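PDB 2ZIG: putative modification methylase from Thermus thermophilus, which probably methylates cytosine at N4 in DNA, with S-adenosyl-L-methionine as the methyl donor. Local coordinates for residues L33-S47 and E82-V96. Sequence-based numbering, arbitrary orientation.
Sequences LASFPEASVHLVVTS and EVFRLLVPGGRLVIV
Strands 43-46 and 91-96 run parallel, 5° apart in direction and 4.7 Å between axes, through backbone bonds from Val44 N to Arg92 O, Val94 N to Val44 O, Thr46 N to Val94 O and Val96 N to Thr46 O. Beside these bonds, a water donates to His42 O and weakly accepts from Arg92 N. Before the corner at His42, Val41 makes a separate parallel bridge to Leu87, with Val41 N bonded to Leu86 O and Val88 N to Val41 O. Val44 turns its two methyls to different partners: CG1, anti to the backbone N (chi1 178°), lies 3.6 Å from Leu93 CD1, while CG2 touches both Val83 CG1 and Leu87 CD1. On the other face of the sheet, Leu43 CD1 packs 3.7 Å from Val94 CG2, and helix 222-232 covers both residues. The strands are neighbours in the mixed sheet of the Rossmann-like AdoMet-dependent methyltransferase fold, and the chain from 41-46 through helix 66-86 to 91-97 is a beta-alpha-beta crossover. At the C-terminal end of that helix, Arg85, bent at chi2 and chi3, reaches the end of helix 29-34 and the loop after it. Its NH1 donates to Phe36 O at 2.6 Å, in the carbonyl plane though 31° out of the guanidinium plane, and NH2 bonds weakly to Ala34 O. NH2 also forms a salt bridge with Glu82 OE1, modelled so short that its length is doubtful. Leu86 CD1 lies over the centre of the Arg85 guanidinium, 3.5 Å above its plane. Leu86 CD2 meets Leu33 CD2 at 3.7 Å, the two side chains crossing nearly at right angles; Leu33 lies near Ala29, an S-adenosyl-L-methionine-binding residue, though no ligand is bound to this chain.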
ATOM      1  N   LEU B  33       2.771   7.735 -26.580  1.00 38.57           N
ATOM      2  CA  LEU B  33       2.713   6.292 -26.393  1.00 37.99           C
ATOM      3  C   LEU B  33       1.769   5.654 -27.404  1.00 38.64           C
ATOM      4  O   LEU B  33       2.071   4.604 -27.974  1.00 38.84           O
ATOM      5  CB  LEU B  33       2.253   5.946 -24.973  1.00 37.47           C
ATOM      6  CG  LEU B  33       3.151   6.385 -23.811  1.00 34.86           C
ATOM      7  CD1 LEU B  33       2.582   5.848 -22.517  1.00 33.93           C
ATOM      8  CD2 LEU B  33       4.565   5.882 -24.019  1.00 35.32           C
ATOM      9  N   ALA B  34       0.624   6.294 -27.625  1.00 38.74           N
ATOM     10  CA  ALA B  34      -0.361   5.774 -28.566  1.00 37.75           C
ATOM     11  C   ALA B  34       0.235   5.605 -29.957  1.00 37.38           C
ATOM     12  O   ALA B  34      -0.299   4.861 -30.771  1.00 38.04           O
ATOM     13  CB  ALA B  34      -1.567   6.695 -28.626  1.00 37.46           C
ATOM     14  N   SER B  35       1.347   6.284 -30.223  1.00 36.75           N
ATOM     15  CA  SER B  35       1.981   6.195 -31.531  1.00 35.94           C
ATOM     16  C   SER B  35       3.043   5.110 -31.628  1.00 37.60           C
ATOM     17  O   SER B  35       3.722   5.000 -32.651  1.00 38.03           O
ATOM     18  CB  SER B  35       2.596   7.540 -31.917  1.00 34.65           C
ATOM     19  OG  SER B  35       3.820   7.756 -31.246  1.00 38.20           O
ATOM     20  N   PHE B  36       3.198   4.315 -30.568  1.00 37.62           N
ATOM     21  CA  PHE B  36       4.175   3.227 -30.577  1.00 37.30           C
ATOM     22  C   PHE B  36       3.451   1.904 -30.804  1.00 37.76           C
ATOM     23  O   PHE B  36       2.315   1.728 -30.361  1.00 35.17           O
ATOM     24  CB  PHE B  36       4.942   3.142 -29.249  1.00 37.97           C
ATOM     25  CG  PHE B  36       5.740   4.368 -28.918  1.00 37.22           C
ATOM     26  CD1 PHE B  36       6.281   5.162 -29.924  1.00 39.62           C
ATOM     27  CD2 PHE B  36       5.986   4.707 -27.592  1.00 37.84           C
ATOM     28  CE1 PHE B  36       7.060   6.282 -29.615  1.00 38.75           C
ATOM     29  CE2 PHE B  36       6.762   5.820 -27.271  1.00 37.28           C
ATOM     30  CZ  PHE B  36       7.300   6.610 -28.283  1.00 39.40           C
ATOM     31  N   PRO B  37       4.108   0.951 -31.486  1.00 39.06           N
ATOM     32  CA  PRO B  37       3.532  -0.368 -31.778  1.00 39.01           C
ATOM     33  C   PRO B  37       3.276  -1.198 -30.527  1.00 39.92           C
ATOM     34  O   PRO B  37       4.043  -1.143 -29.563  1.00 41.52           O
ATOM     35  CB  PRO B  37       4.574  -1.004 -32.690  1.00 38.81           C
ATOM     36  CG  PRO B  37       5.855  -0.405 -32.191  1.00 39.07           C
ATOM     37  CD  PRO B  37       5.493   1.042 -31.982  1.00 38.17           C
ATOM     38  N   GLU B  38       2.198  -1.974 -30.553  1.00 40.17           N
ATOM     39  CA  GLU B  38       1.823  -2.821 -29.430  1.00 39.92           C
ATOM     40  C   GLU B  38       2.869  -3.884 -29.129  1.00 39.24           C
ATOM     41  O   GLU B  38       3.642  -4.276 -29.997  1.00 39.71           O
ATOM     42  CB  GLU B  38       0.483  -3.497 -29.709  1.00 41.37           C
ATOM     43  CG  GLU B  38       0.075  -4.511 -28.651  1.00 47.37           C
ATOM     44  CD  GLU B  38      -1.174  -5.284 -29.031  1.00 49.97           C
ATOM     45  OE1 GLU B  38      -1.204  -5.844 -30.149  1.00 51.55           O
ATOM     46  OE2 GLU B  38      -2.118  -5.336 -28.214  1.00 51.84           O
ATOM     47  N   ALA B  39       2.879  -4.345 -27.884  1.00 38.15           N
ATOM     48  CA  ALA B  39       3.809  -5.368 -27.433  1.00 35.53           C
ATOM     49  C   ALA B  39       5.248  -5.094 -27.843  1.00 34.26           C
ATOM     50  O   ALA B  39       5.958  -6.004 -28.257  1.00 35.11           O
ATOM     51  CB  ALA B  39       3.374  -6.725 -27.952  1.00 35.92           C
ATOM     52  N   SER B  40       5.678  -3.842 -27.724  1.00 31.91           N
ATOM     53  CA  SER B  40       7.040  -3.473 -28.079  1.00 32.07           C
ATOM     54  C   SER B  40       7.883  -3.056 -26.868  1.00 33.07           C
ATOM     55  O   SER B  40       9.067  -2.765 -27.015  1.00 32.26           O
ATOM     56  CB  SER B  40       7.027  -2.329 -29.097  1.00 32.91           C
ATOM     57  OG  SER B  40       6.417  -1.165 -28.562  1.00 31.67           O
ATOM     58  N   VAL B  41       7.276  -3.022 -25.682  1.00 32.41           N
ATOM     59  CA  VAL B  41       7.989  -2.618 -24.467  1.00 30.51           C
ATOM     60  C   VAL B  41       8.028  -3.744 -23.440  1.00 29.69           C
ATOM     61  O   VAL B  41       7.026  -4.414 -23.198  1.00 28.26           O
ATOM     62  CB  VAL B  41       7.339  -1.367 -23.836  1.00 30.68           C
ATOM     63  CG1 VAL B  41       7.975  -1.067 -22.484  1.00 33.68           C
ATOM     64  CG2 VAL B  41       7.510  -0.179 -24.767  1.00 28.33           C
ATOM     65  N   HIS B  42       9.191  -3.937 -22.827  1.00 28.41           N
ATOM     66  CA  HIS B  42       9.365  -5.013 -21.855  1.00 29.66           C
ATOM     67  C   HIS B  42       9.142  -4.632 -20.398  1.00 28.04           C
ATOM     68  O   HIS B  42       8.636  -5.431 -19.618  1.00 28.83           O
ATOM     69  CB  HIS B  42      10.765  -5.605 -22.011  1.00 30.12           C
ATOM     70  CG  HIS B  42      11.086  -5.998 -23.417  1.00 31.88           C
ATOM     71  ND1 HIS B  42      10.457  -7.046 -24.056  1.00 31.61           N
ATOM     72  CD2 HIS B  42      11.917  -5.443 -24.329  1.00 30.73           C
ATOM     73  CE1 HIS B  42      10.887  -7.118 -25.303  1.00 32.78           C
ATOM     74  NE2 HIS B  42      11.772  -6.157 -25.495  1.00 35.05           N
ATOM     75  N   LEU B  43       9.527  -3.415 -20.038  1.00 27.13           N
ATOM     76  CA  LEU B  43       9.394  -2.942 -18.669  1.00 25.92           C
ATOM     77  C   LEU B  43       9.205  -1.444 -18.624  1.00 24.30           C
ATOM     78  O   LEU B  43       9.775  -0.722 -19.428  1.00 26.32           O
ATOM     79  CB  LEU B  43      10.654  -3.288 -17.867  1.00 24.16           C
ATOM     80  CG  LEU B  43      10.836  -2.630 -16.491  1.00 24.51           C
ATOM     81  CD1 LEU B  43       9.754  -3.129 -15.550  1.00 23.07           C
ATOM     82  CD2 LEU B  43      12.221  -2.960 -15.932  1.00 22.50           C
ATOM     83  N   VAL B  44       8.407  -0.987 -17.667  1.00 25.69           N
ATOM     84  CA  VAL B  44       8.176   0.436 -17.465  1.00 23.90           C
ATOM     85  C   VAL B  44       8.470   0.784 -15.996  1.00 23.04           C
ATOM     86  O   VAL B  44       7.955   0.148 -15.079  1.00 24.20           O
ATOM     87  CB  VAL B  44       6.707   0.825 -17.762  1.00 27.22           C
ATOM     88  CG1 VAL B  44       6.499   2.308 -17.500  1.00 27.01           C
ATOM     89  CG2 VAL B  44       6.349   0.481 -19.202  1.00 26.01           C
ATOM     90  N   VAL B  45       9.317   1.777 -15.769  1.00 23.39           N
ATOM     91  CA  VAL B  45       9.603   2.208 -14.407  1.00 20.91           C
ATOM     92  C   VAL B  45       9.330   3.694 -14.419  1.00 22.91           C
ATOM     93  O   VAL B  45       9.883   4.429 -15.246  1.00 21.15           O
ATOM     94  CB  VAL B  45      11.065   1.966 -14.017  1.00 18.57           C
ATOM     95  CG1 VAL B  45      11.332   2.521 -12.607  1.00 17.24           C
ATOM     96  CG2 VAL B  45      11.369   0.485 -14.073  1.00 17.73           C
ATOM     97  N   THR B  46       8.473   4.153 -13.519  1.00 23.88           N
ATOM     98  CA  THR B  46       8.168   5.572 -13.507  1.00 25.50           C
ATOM     99  C   THR B  46       7.512   6.050 -12.226  1.00 27.67           C
ATOM    100  O   THR B  46       7.091   5.264 -11.381  1.00 26.98           O
ATOM    101  CB  THR B  46       7.243   5.934 -14.695  1.00 27.50           C
ATOM    102  OG1 THR B  46       7.068   7.355 -14.755  1.00 28.83           O
ATOM    103  CG2 THR B  46       5.883   5.266 -14.528  1.00 23.77           C
ATOM    104  N   SER B  47       7.431   7.364 -12.105  1.00 30.14           N
ATOM    105  CA  SER B  47       6.811   8.001 -10.961  1.00 31.72           C
ATOM    106  C   SER B  47       5.792   8.988 -11.524  1.00 33.35           C
ATOM    107  O   SER B  47       6.115   9.798 -12.400  1.00 31.86           O
ATOM    108  CB  SER B  47       7.869   8.746 -10.147  1.00 31.97           C
ATOM    109  OG  SER B  47       7.314   9.269  -8.956  1.00 37.56           O
ATOM    110  N   GLU B  82      -2.203   2.808 -22.390  1.00 33.30           N
ATOM    111  CA  GLU B  82      -1.233   2.658 -23.468  1.00 35.60           C
ATOM    112  C   GLU B  82      -0.102   1.738 -23.020  1.00 34.73           C
ATOM    113  O   GLU B  82       0.370   0.904 -23.795  1.00 35.32           O
ATOM    114  CB  GLU B  82      -0.653   4.018 -23.879  1.00 38.00           C
ATOM    115  CG  GLU B  82      -1.601   4.883 -24.693  1.00 41.63           C
ATOM    116  CD  GLU B  82      -2.189   4.135 -25.875  1.00 41.59           C
ATOM    117  OE1 GLU B  82      -1.420   3.535 -26.648  1.00 41.82           O
ATOM    118  OE2 GLU B  82      -3.426   4.147 -26.029  1.00 46.11           O
ATOM    119  N   VAL B  83       0.340   1.898 -21.774  1.00 33.53           N
ATOM    120  CA  VAL B  83       1.409   1.058 -21.248  1.00 30.58           C
ATOM    121  C   VAL B  83       0.995  -0.405 -21.353  1.00 29.58           C
ATOM    122  O   VAL B  83       1.780  -1.251 -21.769  1.00 29.63           O
ATOM    123  CB  VAL B  83       1.717   1.375 -19.760  1.00 30.73           C
ATOM    124  CG1 VAL B  83       2.589   0.254 -19.152  1.00 24.31           C
ATOM    125  CG2 VAL B  83       2.434   2.718 -19.657  1.00 27.98           C
ATOM    126  N   PHE B  84      -0.245  -0.700 -20.986  1.00 29.26           N
ATOM    127  CA  PHE B  84      -0.722  -2.072 -21.037  1.00 30.58           C
ATOM    128  C   PHE B  84      -0.660  -2.624 -22.458  1.00 32.00           C
ATOM    129  O   PHE B  84      -0.404  -3.811 -22.672  1.00 32.87           O
ATOM    130  CB  PHE B  84      -2.150  -2.150 -20.503  1.00 29.47           C
ATOM    131  CG  PHE B  84      -2.715  -3.545 -20.481  1.00 32.35           C
ATOM    132  CD1 PHE B  84      -3.364  -4.069 -21.595  1.00 33.18           C
ATOM    133  CD2 PHE B  84      -2.583  -4.343 -19.354  1.00 31.98           C
ATOM    134  CE1 PHE B  84      -3.874  -5.373 -21.582  1.00 30.54           C
ATOM    135  CE2 PHE B  84      -3.087  -5.642 -19.337  1.00 33.04           C
ATOM    136  CZ  PHE B  84      -3.734  -6.154 -20.456  1.00 32.26           C
ATOM    137  N   ARG B  85      -0.885  -1.748 -23.428  1.00 31.41           N
ATOM    138  CA  ARG B  85      -0.872  -2.139 -24.825  1.00 33.08           C
ATOM    139  C   ARG B  85       0.557  -2.283 -25.348  1.00 33.59           C
ATOM    140  O   ARG B  85       0.855  -3.186 -26.132  1.00 33.20           O
ATOM    141  CB  ARG B  85      -1.641  -1.098 -25.641  1.00 34.06           C
ATOM    142  CG  ARG B  85      -2.208  -1.615 -26.936  1.00 35.96           C
ATOM    143  CD  ARG B  85      -1.451  -1.050 -28.102  1.00 38.33           C
ATOM    144  NE  ARG B  85      -1.351   0.401 -28.022  1.00 36.92           N
ATOM    145  CZ  ARG B  85      -0.626   1.134 -28.859  1.00 38.32           C
ATOM    146  NH1 ARG B  85       0.049   0.543 -29.835  1.00 34.93           N
ATOM    147  NH2 ARG B  85      -0.557   2.451 -28.708  1.00 38.85           N
ATOM    148  N   LEU B  86       1.437  -1.390 -24.909  1.00 33.38           N
ATOM    149  CA  LEU B  86       2.833  -1.412 -25.324  1.00 34.50           C
ATOM    150  C   LEU B  86       3.593  -2.587 -24.707  1.00 35.09           C
ATOM    151  O   LEU B  86       4.458  -3.194 -25.337  1.00 36.13           O
ATOM    152  CB  LEU B  86       3.511  -0.099 -24.921  1.00 35.28           C
ATOM    153  CG  LEU B  86       3.420   1.131 -25.825  1.00 36.20           C
ATOM    154  CD1 LEU B  86       2.072   1.210 -26.498  1.00 38.61           C
ATOM    155  CD2 LEU B  86       3.685   2.373 -24.995  1.00 35.89           C
ATOM    156  N   LEU B  87       3.264  -2.904 -23.465  1.00 35.08           N
ATOM    157  CA  LEU B  87       3.917  -3.988 -22.746  1.00 34.24           C
ATOM    158  C   LEU B  87       3.766  -5.337 -23.459  1.00 34.91           C
ATOM    159  O   LEU B  87       2.708  -5.639 -24.030  1.00 34.35           O
ATOM    160  CB  LEU B  87       3.319  -4.075 -21.340  1.00 34.81           C
ATOM    161  CG  LEU B  87       4.203  -4.101 -20.090  1.00 35.31           C
ATOM    162  CD1 LEU B  87       5.253  -3.002 -20.130  1.00 31.75           C
ATOM    163  CD2 LEU B  87       3.302  -3.945 -18.866  1.00 31.46           C
ATOM    164  N   VAL B  88       4.829  -6.137 -23.442  1.00 32.48           N
ATOM    165  CA  VAL B  88       4.775  -7.459 -24.043  1.00 31.86           C
ATOM    166  C   VAL B  88       4.173  -8.345 -22.962  1.00 34.06           C
ATOM    167  O   VAL B  88       4.392  -8.114 -21.773  1.00 32.88           O
ATOM    168  CB  VAL B  88       6.178  -8.003 -24.399  1.00 32.24           C
ATOM    169  CG1 VAL B  88       6.873  -7.065 -25.363  1.00 29.85           C
ATOM    170  CG2 VAL B  88       7.010  -8.188 -23.135  1.00 31.92           C
ATOM    171  N   PRO B  89       3.395  -9.366 -23.352  1.00 34.98           N
ATOM    172  CA  PRO B  89       2.799 -10.241 -22.338  1.00 33.96           C
ATOM    173  C   PRO B  89       3.847 -10.689 -21.336  1.00 34.36           C
ATOM    174  O   PRO B  89       4.914 -11.156 -21.720  1.00 35.34           O
ATOM    175  CB  PRO B  89       2.254 -11.397 -23.167  1.00 35.56           C
ATOM    176  CG  PRO B  89       1.804 -10.692 -24.424  1.00 34.83           C
ATOM    177  CD  PRO B  89       2.975  -9.760 -24.708  1.00 34.18           C
ATOM    178  N   GLY B  90       3.546 -10.541 -20.050  1.00 35.19           N
ATOM    179  CA  GLY B  90       4.493 -10.940 -19.025  1.00 35.78           C
ATOM    180  C   GLY B  90       5.330  -9.771 -18.536  1.00 35.63           C
ATOM    181  O   GLY B  90       5.933  -9.842 -17.466  1.00 37.48           O
ATOM    182  N   GLY B  91       5.374  -8.700 -19.323  1.00 33.68           N
ATOM    183  CA  GLY B  91       6.132  -7.523 -18.939  1.00 32.04           C
ATOM    184  C   GLY B  91       5.378  -6.812 -17.827  1.00 31.62           C
ATOM    185  O   GLY B  91       4.231  -7.148 -17.541  1.00 32.52           O
ATOM    186  N   ARG B  92       5.993  -5.820 -17.199  1.00 28.33           N
ATOM    187  CA  ARG B  92       5.300  -5.145 -16.115  1.00 26.24           C
ATOM    188  C   ARG B  92       5.492  -3.647 -16.051  1.00 24.56           C
ATOM    189  O   ARG B  92       6.447  -3.091 -16.599  1.00 26.10           O
ATOM    190  CB  ARG B  92       5.702  -5.765 -14.768  1.00 25.19           C
ATOM    191  CG  ARG B  92       7.167  -5.586 -14.379  1.00 27.63           C
ATOM    192  CD  ARG B  92       7.455  -6.192 -13.004  1.00 29.10           C
ATOM    193  NE  ARG B  92       7.320  -7.647 -13.017  1.00 29.30           N
ATOM    194  CZ  ARG B  92       7.291  -8.414 -11.930  1.00 29.84           C
ATOM    195  NH1 ARG B  92       7.386  -7.871 -10.719  1.00 29.13           N
ATOM    196  NH2 ARG B  92       7.170  -9.727 -12.053  1.00 27.52           N
ATOM    197  N   LEU B  93       4.541  -3.002 -15.388  1.00 23.87           N
ATOM    198  CA  LEU B  93       4.571  -1.570 -15.169  1.00 22.52           C
ATOM    199  C   LEU B  93       4.903  -1.387 -13.682  1.00 21.81           C
ATOM    200  O   LEU B  93       4.150  -1.820 -12.808  1.00 20.91           O
ATOM    201  CB  LEU B  93       3.205  -0.965 -15.503  1.00 21.28           C
ATOM    202  CG  LEU B  93       2.810   0.375 -14.882  1.00 21.85           C
ATOM    203  CD1 LEU B  93       3.604   1.521 -15.490  1.00 20.77           C
ATOM    204  CD2 LEU B  93       1.328   0.582 -15.102  1.00 23.33           C
ATOM    205  N   VAL B  94       6.048  -0.774 -13.405  1.00 23.16           N
ATOM    206  CA  VAL B  94       6.485  -0.537 -12.029  1.00 22.04           C
ATOM    207  C   VAL B  94       6.277   0.945 -11.754  1.00 23.79           C
ATOM    208  O   VAL B  94       6.781   1.792 -12.490  1.00 24.31           O
ATOM    209  CB  VAL B  94       7.985  -0.879 -11.848  1.00 22.87           C
ATOM    210  CG1 VAL B  94       8.387  -0.734 -10.386  1.00 22.88           C
ATOM    211  CG2 VAL B  94       8.251  -2.294 -12.310  1.00 21.75           C
ATOM    212  N   ILE B  95       5.534   1.262 -10.699  1.00 23.66           N
ATOM    213  CA  ILE B  95       5.249   2.653 -10.366  1.00 24.40           C
ATOM    214  C   ILE B  95       5.713   3.033  -8.956  1.00 25.04           C
ATOM    215  O   ILE B  95       5.235   2.486  -7.960  1.00 22.63           O
ATOM    216  CB  ILE B  95       3.736   2.933 -10.494  1.00 24.38           C
ATOM    217  CG1 ILE B  95       3.241   2.479 -11.876  1.00 25.87           C
ATOM    218  CG2 ILE B  95       3.468   4.408 -10.319  1.00 24.04           C
ATOM    219  CD1 ILE B  95       1.731   2.528 -12.053  1.00 24.19           C
ATOM    220  N   VAL B  96       6.658   3.965  -8.883  1.00 25.15           N
ATOM    221  CA  VAL B  96       7.184   4.427  -7.602  1.00 25.49           C
ATOM    222  C   VAL B  96       6.304   5.596  -7.183  1.00 26.00           C
ATOM    223  O   VAL B  96       6.354   6.671  -7.783  1.00 25.38           O
ATOM    224  CB  VAL B  96       8.646   4.875  -7.743  1.00 25.31           C
ATOM    225  CG1 VAL B  96       9.184   5.337  -6.392  1.00 24.66           C
ATOM    226  CG2 VAL B  96       9.482   3.717  -8.302  1.00 25.19           C
TER
HETATM  227  O   HOH W   1       9.123  -6.741 -17.131  1.00 28.14           O